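Local coordinates for conjugal transfer protein TRWB (Escherichia coli, PDB 1E9R) that serves as the coupling protein of bacterial conjugation, a hexameric P-loop NTPase resembling ring helicases and F1-ATPase that probably drives DNA transfer, at residues T33-K36 against A37-T41; I178-F181 against D182-R185; D228-I231 against R232-L235. All coordinates share one frame; numbering follows the deposited sequence.

Contact 1: T33-K36 against A37-T41; sequences TREK and AKQVT
Thr33 and Glu35 meet Gln39 where the chain, leaving helix 26-33, doubles back in an irregular loop. Arg34 is the first residue past the helix to give up helical torsions, and Glu35 and Gln39 are both extended on either side of the bend at Lys36 and Ala37. The two arms of the loop are bridged by the Gln39 amide instead of by backbone-to-backbone bonds. Its NE2 donates to Thr33 O over 3.1 Å in a straight bond (N-H...O 180°), with the carbonyl oxygen lying in the amide plane. The other end of the same amide accepts: Glu35 N reaches Gln39 OE1 at 2.8 Å, coming from above the plane of that carbonyl, and the bond is bent to 141°. Gripped at both ends, the amide is held against rotation. Glu35 CB lies 3.1 Å from Gln39 NE2, and the two side chains cross at about a right angle. With Glu35 CG trans to the backbone nitrogen (chi1 179°) and the chain extended beyond it, the carboxylate is carried past the amide to a weak bond with the backbone nitrogen of Arg49. A leucine in place of Gln39 would probably leave Thr33 O and Glu35 N without these partners and the loop freer to move. Thr33 OG1 bonds to Pro46 O and to Leu29 O of its own helix. The loop thus joins the end of helix 26-33 to the hairpin of strands 41-42 and 45-46, while Val40 packs on Leu73 and Thr76 of helix 66-79.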
loop_
_atom_site.group_PDB
_atom_site.type_symbol
_atom_site.label_atom_id
_atom_site.label_comp_id
_atom_site.label_asym_id
_atom_site.label_seq_id
_atom_site.Cartn_x
_atom_site.Cartn_y
_atom_site.Cartn_z
ATOM N N THR B 33 27.878 -9.322 -34.330
ATOM C CA THR B 33 27.677 -7.881 -34.207
ATOM C C THR B 33 28.736 -7.104 -34.961
ATOM O O THR B 33 28.580 -5.904 -35.182
ATOM C CB THR B 33 27.701 -7.425 -32.744
ATOM O OG1 THR B 33 28.963 -7.744 -32.155
ATOM C CG2 THR B 33 26.629 -8.121 -31.971
ATOM N N ARG B 34 29.814 -7.790 -35.345
ATOM C CA ARG B 34 30.912 -7.163 -36.081
ATOM C C ARG B 34 30.355 -6.461 -37.308
ATOM O O ARG B 34 29.571 -7.022 -38.074
ATOM C CB ARG B 34 31.950 -8.204 -36.493
ATOM C CG ARG B 34 33.173 -7.628 -37.178
ATOM C CD ARG B 34 34.377 -8.527 -36.935
ATOM N NE ARG B 34 35.536 -8.143 -37.735
ATOM C CZ ARG B 34 35.564 -8.155 -39.067
ATOM N NH1 ARG B 34 34.490 -8.529 -39.757
ATOM N NH2 ARG B 34 36.669 -7.798 -39.711
ATOM N N GLU B 35 30.771 -5.224 -37.496
ATOM C CA GLU B 35 30.264 -4.445 -38.593
ATOM C C GLU B 35 31.384 -3.754 -39.349
ATOM O O GLU B 35 32.514 -3.634 -38.861
ATOM C CB GLU B 35 29.270 -3.443 -38.026
ATOM C CG GLU B 35 28.627 -2.505 -39.003
ATOM C CD GLU B 35 27.514 -1.707 -38.342
ATOM O OE1 GLU B 35 27.156 -2.041 -37.183
ATOM O OE2 GLU B 35 26.994 -0.759 -38.979
ATOM N N LYS B 36 31.051 -3.306 -40.552
ATOM C CA LYS B 36 31.997 -2.637 -41.430
ATOM C C LYS B 36 32.556 -1.368 -40.790
ATOM O O LYS B 36 33.768 -1.243 -40.588
ATOM C CB LYS B 36 31.308 -2.312 -42.763
ATOM C CG LYS B 36 29.848 -2.820 -42.873
ATOM C CD LYS B 36 29.749 -4.354 -42.820
ATOM C CE LYS B 36 28.317 -4.846 -42.982
ATOM N NZ LYS B 36 27.436 -4.224 -41.977
ATOM N N ALA B 37 31.665 -0.437 -40.459
ATOM C CA ALA B 37 32.053 0.832 -39.849
ATOM C C ALA B 37 32.872 0.651 -38.575
ATOM O O ALA B 37 32.974 -0.460 -38.036
ATOM C CB ALA B 37 30.814 1.661 -39.551
ATOM N N LYS B 38 33.462 1.749 -38.108
ATOM C CA LYS B 38 34.265 1.737 -36.893
ATOM C C LYS B 38 33.278 1.631 -35.726
ATOM O O LYS B 38 32.290 2.369 -35.683
ATOM C CB LYS B 38 35.076 3.027 -36.803
ATOM C CG LYS B 38 36.512 2.810 -36.402
ATOM C CD LYS B 38 36.608 1.934 -35.168
ATOM C CE LYS B 38 38.059 1.715 -34.772
ATOM N NZ LYS B 38 38.746 3.013 -34.494
ATOM N N GLN B 39 33.538 0.715 -34.795
ATOM C CA GLN B 39 32.638 0.487 -33.656
ATOM C C GLN B 39 33.298 0.582 -32.278
ATOM O O GLN B 39 34.516 0.447 -32.140
ATOM C CB GLN B 39 31.996 -0.910 -33.765
ATOM C CG GLN B 39 31.123 -1.167 -34.989
ATOM C CD GLN B 39 30.754 -2.642 -35.135
ATOM O OE1 GLN B 39 31.612 -3.476 -35.420
ATOM N NE2 GLN B 39 29.480 -2.969 -34.935
ATOM N N VAL B 40 32.473 0.799 -31.258
ATOM C CA VAL B 40 32.943 0.861 -29.875
ATOM C C VAL B 40 32.684 -0.540 -29.315
ATOM O O VAL B 40 31.864 -1.279 -29.866
ATOM C CB VAL B 40 32.159 1.916 -29.062
ATOM C CG1 VAL B 40 32.392 3.304 -29.667
ATOM C CG2 VAL B 40 30.672 1.580 -29.060
ATOM N N THR B 41 33.362 -0.928 -28.242
ATOM C CA THR B 41 33.130 -2.266 -27.722
ATOM C C THR B 41 32.577 -2.328 -26.319
ATOM O O THR B 41 32.828 -1.447 -25.490
ATOM C CB THR B 41 34.413 -3.125 -27.733
ATOM O OG1 THR B 41 35.383 -2.557 -26.842
ATOM C CG2 THR B 41 34.982 -3.211 -29.137
#

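Contact 2: I178-F181 against D182-R185; sequences IATF and DDLR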
loop_
_atom_site.group_PDB
_atom_site.type_symbol
_atom_site.label_atom_id
_atom_site.label_comp_id
_atom_site.label_asym_id
_atom_site.label_seq_id
_atom_site.Cartn_x
_atom_site.Cartn_y
_atom_site.Cartn_z
ATOM N N ILE B 178 18.361 34.578 2.235
ATOM C CA ILE B 178 18.897 35.428 3.296
ATOM C C ILE B 178 18.061 36.667 3.587
ATOM O O ILE B 178 17.792 36.972 4.742
ATOM C CB ILE B 178 20.345 35.887 2.980
ATOM C CG1 ILE B 178 21.245 34.675 2.734
ATOM C CG2 ILE B 178 20.892 36.691 4.144
ATOM C CD1 ILE B 178 21.366 33.760 3.922
ATOM N N ALA B 179 17.663 37.387 2.548
ATOM C CA ALA B 179 16.861 38.584 2.747
ATOM C C ALA B 179 15.660 38.203 3.595
ATOM O O ALA B 179 15.180 37.079 3.510
ATOM C CB ALA B 179 16.402 39.137 1.409
ATOM N N THR B 180 15.175 39.126 4.421
ATOM C CA THR B 180 14.019 38.820 5.258
ATOM C C THR B 180 12.810 38.570 4.370
ATOM O O THR B 180 12.756 39.003 3.216
ATOM C CB THR B 180 13.655 39.973 6.226
ATOM O OG1 THR B 180 13.105 41.061 5.480
ATOM C CG2 THR B 180 14.879 40.451 6.990
ATOM N N PHE B 181 11.840 37.867 4.935
ATOM C CA PHE B 181 10.607 37.534 4.243
ATOM C C PHE B 181 10.035 38.753 3.555
ATOM O O PHE B 181 9.668 38.706 2.383
ATOM C CB PHE B 181 9.585 37.033 5.247
ATOM C CG PHE B 181 8.745 35.898 4.750
ATOM C CD1 PHE B 181 9.318 34.657 4.475
ATOM C CD2 PHE B 181 7.369 36.040 4.636
ATOM C CE1 PHE B 181 8.532 33.572 4.105
ATOM C CE2 PHE B 181 6.573 34.957 4.266
ATOM C CZ PHE B 181 7.160 33.720 4.002
ATOM N N ASP B 182 9.961 39.848 4.304
ATOM C CA ASP B 182 9.413 41.090 3.783
ATOM C C ASP B 182 10.213 41.726 2.664
ATOM O O ASP B 182 9.638 42.162 1.669
ATOM C CB ASP B 182 9.235 42.105 4.906
ATOM C CG ASP B 182 8.239 41.647 5.947
ATOM O OD1 ASP B 182 7.818 40.467 5.914
ATOM O OD2 ASP B 182 7.878 42.474 6.807
ATOM N N ASP B 183 11.531 41.798 2.816
ATOM C CA ASP B 183 12.346 42.402 1.774
ATOM C C ASP B 183 12.251 41.601 0.500
ATOM O O ASP B 183 12.242 42.172 -0.592
ATOM C CB ASP B 183 13.800 42.493 2.209
ATOM C CG ASP B 183 14.002 43.486 3.324
ATOM O OD1 ASP B 183 13.425 44.590 3.237
ATOM O OD2 ASP B 183 14.741 43.168 4.281
ATOM N N LEU B 184 12.184 40.276 0.648
ATOM C CA LEU B 184 12.076 39.385 -0.500
ATOM C C LEU B 184 10.798 39.755 -1.223
ATOM O O LEU B 184 10.800 40.004 -2.431
ATOM C CB LEU B 184 11.991 37.934 -0.051
ATOM C CG LEU B 184 12.490 36.884 -1.047
ATOM C CD1 LEU B 184 12.001 35.524 -0.581
ATOM C CD2 LEU B 184 11.999 37.172 -2.452
ATOM N N ARG B 185 9.704 39.783 -0.468
ATOM C CA ARG B 185 8.396 40.147 -1.006
ATOM C C ARG B 185 8.507 41.431 -1.825
ATOM O O ARG B 185 7.995 41.519 -2.936
ATOM C CB ARG B 185 7.403 40.364 0.136
ATOM C CG ARG B 185 6.912 39.098 0.820
ATOM C CD ARG B 185 5.562 38.702 0.260
ATOM N NE ARG B 185 4.982 37.539 0.926
ATOM C CZ ARG B 185 4.693 37.479 2.220
ATOM N NH1 ARG B 185 4.943 38.515 3.002
ATOM N NH2 ARG B 185 4.160 36.379 2.731
HETATM O O HOH W 1 17.024 41.602 4.149
#
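Thr180 and Asp183 exchange hydrogen bonds at the start of helix 181-188, where Thr180 is the N-cap. The capping bond runs from Asp183 N to Thr180 OG1 at 3.2 Å and is nearly straight, 168°. A chi1 of 71° sets OG1 between the backbone nitrogen and the carbonyl carbon, from where it can meet the amide of the first turn. In return the Thr180 hydroxyl donates weakly to Asp183 OD2, 2.9 Å from OG1. A water adds to this carboxylate oxygen, donating to Asp183 OD2 and accepting from Thr180 N, so that it ties the residue before the helix to the first turn. The negative Asp183 side chain beside the helix N-terminus would be expected to interact favourably with the helix dipole.

Backbone bonds of the helix follow at once. Leu184 N donates to Thr180 O at 2.9 Å, and Arg185 N donates to Phe181 O at 3.0 Å.

Packing between side chains is carried by Phe181 and Arg185, one helical turn apart. The ring corner at Phe181 CE2 sits over one face of the guanidinium, 3.2 Å from Arg185 NH2, and the two planes are steeply inclined, 80° apart. A bend at chi2 of Arg185 brings the guanidinium back to the ring, while its NE is held by Phe197 O. Ala179 CB rests against Asp183 CB at 4.3 Å.

Phe181 also packs on Leu207 and Thr208 of helix 201-217, and Leu184 on Arg211 of the same helix. Asp183 touches Trp175 of helix 169-178, so the cap lies at the junction of three helices, with Phe181 also reaching Gly199 of a neighbouring subunit.

Contact 3: D228-I231 against R232-L235; sequences DFSI and RSWL
Phe229 and Trp234 form an offset edge-to-face pair at the beginning of helix 231-236, the edge of the phenylalanine directed at the face of the indole. The centroids of the Phe229 ring and the Trp234 five-membered ring are 5.6 Å apart and the planes stand at 60°. The closest approach is between Phe229 CZ and Trp234 CB, at 3.6 Å. Both side chains have CG trans to the backbone nitrogen, which brings the phenylalanine ring in from the incoming loop to meet the base of the indole.

Beneath this pair lies the helix start. Ser230 is the N-cap, its OG accepting from Ser233 N at 3.2 Å in a nearly straight bond of 170°. Two backbone bonds complete the turn, Trp234 N to Ser230 O at 2.8 Å and Leu235 N to Ile231 O at 2.9 Å. Ile231 CG2 and Leu235 CD1 make a looser apolar contact at 4.4 Å.

Farther out, Glu120 fixes the cap: its carboxylate bonds Ser230 OG and the backbone nitrogen of Ile231. Arg232, one residue into the helix, bonds Glu120 O and forms a salt bridge to Asp126, while Arg83 bonds the carbonyls of Trp234 and Leu235 and makes a cation-pi contact with the indole. Ile231 packs on Trp262 and Val265 of helix 252-269, and the side chains of Phe229 and Trp234 both touch Ile103 of strand 103-105.

The chemistry therefore changes from one end of the short helix to the other. The acidic Glu120 receives amide and hydroxyl groups at the N-terminus, and the basic Arg83 meets carbonyls near the C-terminal end, which probably suits the helix dipole at both ends of this largely buried segment.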
loop_
_atom_site.group_PDB
_atom_site.type_symbol
_atom_site.label_atom_id
_atom_site.label_comp_id
_atom_site.label_asym_id
_atom_site.label_seq_id
_atom_site.Cartn_x
_atom_site.Cartn_y
_atom_site.Cartn_z
ATOM N N ASP B 228 32.088 32.460 -17.876
ATOM C CA ASP B 228 31.087 32.564 -18.927
ATOM C C ASP B 228 30.916 31.282 -19.728
ATOM O O ASP B 228 30.306 31.296 -20.803
ATOM C CB ASP B 228 31.415 33.737 -19.864
ATOM C CG ASP B 228 32.837 33.679 -20.398
ATOM O OD1 ASP B 228 33.543 32.665 -20.154
ATOM O OD2 ASP B 228 33.250 34.655 -21.064
ATOM N N PHE B 229 31.437 30.175 -19.206
ATOM C CA PHE B 229 31.302 28.911 -19.905
ATOM C C PHE B 229 29.839 28.494 -20.003
ATOM O O PHE B 229 29.113 28.517 -19.009
ATOM C CB PHE B 229 32.086 27.812 -19.201
ATOM C CG PHE B 229 31.930 26.472 -19.846
ATOM C CD1 PHE B 229 32.438 26.240 -21.119
ATOM C CD2 PHE B 229 31.234 25.452 -19.211
ATOM C CE1 PHE B 229 32.252 25.008 -21.756
ATOM C CE2 PHE B 229 31.044 24.214 -19.843
ATOM C CZ PHE B 229 31.553 23.996 -21.117
ATOM N N SER B 230 29.413 28.126 -21.212
ATOM C CA SER B 230 28.038 27.691 -21.461
ATOM C C SER B 230 28.027 26.278 -22.014
ATOM O O SER B 230 28.610 26.015 -23.065
ATOM C CB SER B 230 27.344 28.615 -22.462
ATOM O OG SER B 230 26.099 28.072 -22.870
ATOM N N ILE B 231 27.368 25.365 -21.303
ATOM C CA ILE B 231 27.286 23.984 -21.747
ATOM C C ILE B 231 26.578 23.923 -23.104
ATOM O O ILE B 231 26.937 23.111 -23.951
ATOM C CB ILE B 231 26.528 23.118 -20.722
ATOM C CG1 ILE B 231 27.333 23.034 -19.421
ATOM C CG2 ILE B 231 26.289 21.725 -21.287
ATOM C CD1 ILE B 231 26.602 22.350 -18.288
ATOM N N ARG B 232 25.590 24.794 -23.310
ATOM C CA ARG B 232 24.850 24.834 -24.570
ATOM C C ARG B 232 25.776 25.194 -25.721
ATOM O O ARG B 232 25.774 24.543 -26.771
ATOM C CB ARG B 232 23.727 25.867 -24.506
ATOM C CG ARG B 232 22.671 25.549 -23.494
ATOM C CD ARG B 232 21.522 26.525 -23.572
ATOM N NE ARG B 232 20.722 26.356 -24.774
ATOM C CZ ARG B 232 19.588 27.009 -24.994
ATOM N NH1 ARG B 232 19.135 27.868 -24.092
ATOM N NH2 ARG B 232 18.898 26.798 -26.107
ATOM N N SER B 233 26.555 26.252 -25.520
ATOM C CA SER B 233 27.499 26.718 -26.529
ATOM C C SER B 233 28.566 25.653 -26.761
ATOM O O SER B 233 28.986 25.425 -27.893
ATOM C CB SER B 233 28.151 28.023 -26.074
ATOM O OG SER B 233 27.181 29.043 -25.915
ATOM N N TRP B 234 29.003 25.005 -25.688
ATOM C CA TRP B 234 30.000 23.959 -25.795
ATOM C C TRP B 234 29.484 22.814 -26.683
ATOM O O TRP B 234 30.203 22.296 -27.540
ATOM C CB TRP B 234 30.331 23.417 -24.408
ATOM C CG TRP B 234 31.272 22.260 -24.437
ATOM C CD1 TRP B 234 32.619 22.304 -24.647
ATOM C CD2 TRP B 234 30.934 20.873 -24.287
ATOM N NE1 TRP B 234 33.144 21.034 -24.640
ATOM C CE2 TRP B 234 32.134 20.135 -24.420
ATOM C CE3 TRP B 234 29.736 20.180 -24.055
ATOM C CZ2 TRP B 234 32.170 18.734 -24.327
ATOM C CZ3 TRP B 234 29.771 18.785 -23.964
ATOM C CH2 TRP B 234 30.982 18.080 -24.101
ATOM N N LEU B 235 28.236 22.413 -26.475
ATOM C CA LEU B 235 27.664 21.329 -27.264
ATOM C C LEU B 235 27.656 21.668 -28.738
ATOM O O LEU B 235 27.908 20.815 -29.587
ATOM C CB LEU B 235 26.238 21.025 -26.803
ATOM C CG LEU B 235 26.113 20.301 -25.461
ATOM C CD1 LEU B 235 24.653 20.212 -25.054
ATOM C CD2 LEU B 235 26.723 18.923 -25.573
#

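In the fold
Contact 3 is the buried one, contact 2 is partly buried, and contact 1 lies at the surface. Contacts 2 and 3 are both helix starts with a hydroxyl N-cap, on helices 181-188 and 231-236, whereas contact 1 is a loop leaving a helix, bridged by a side-chain amide. The two caps differ with their setting: that of 178-185 uses an aspartate of its own helix and a water, while that of 228-235 is met by the carboxylate of Glu120, and an aromatic pair packs beside it. Contact 2 alone touches another subunit. Contacts 1 and 2 lie on opposite sides of the chain's centre, with centres 59 Å apart, and no two of the three touch.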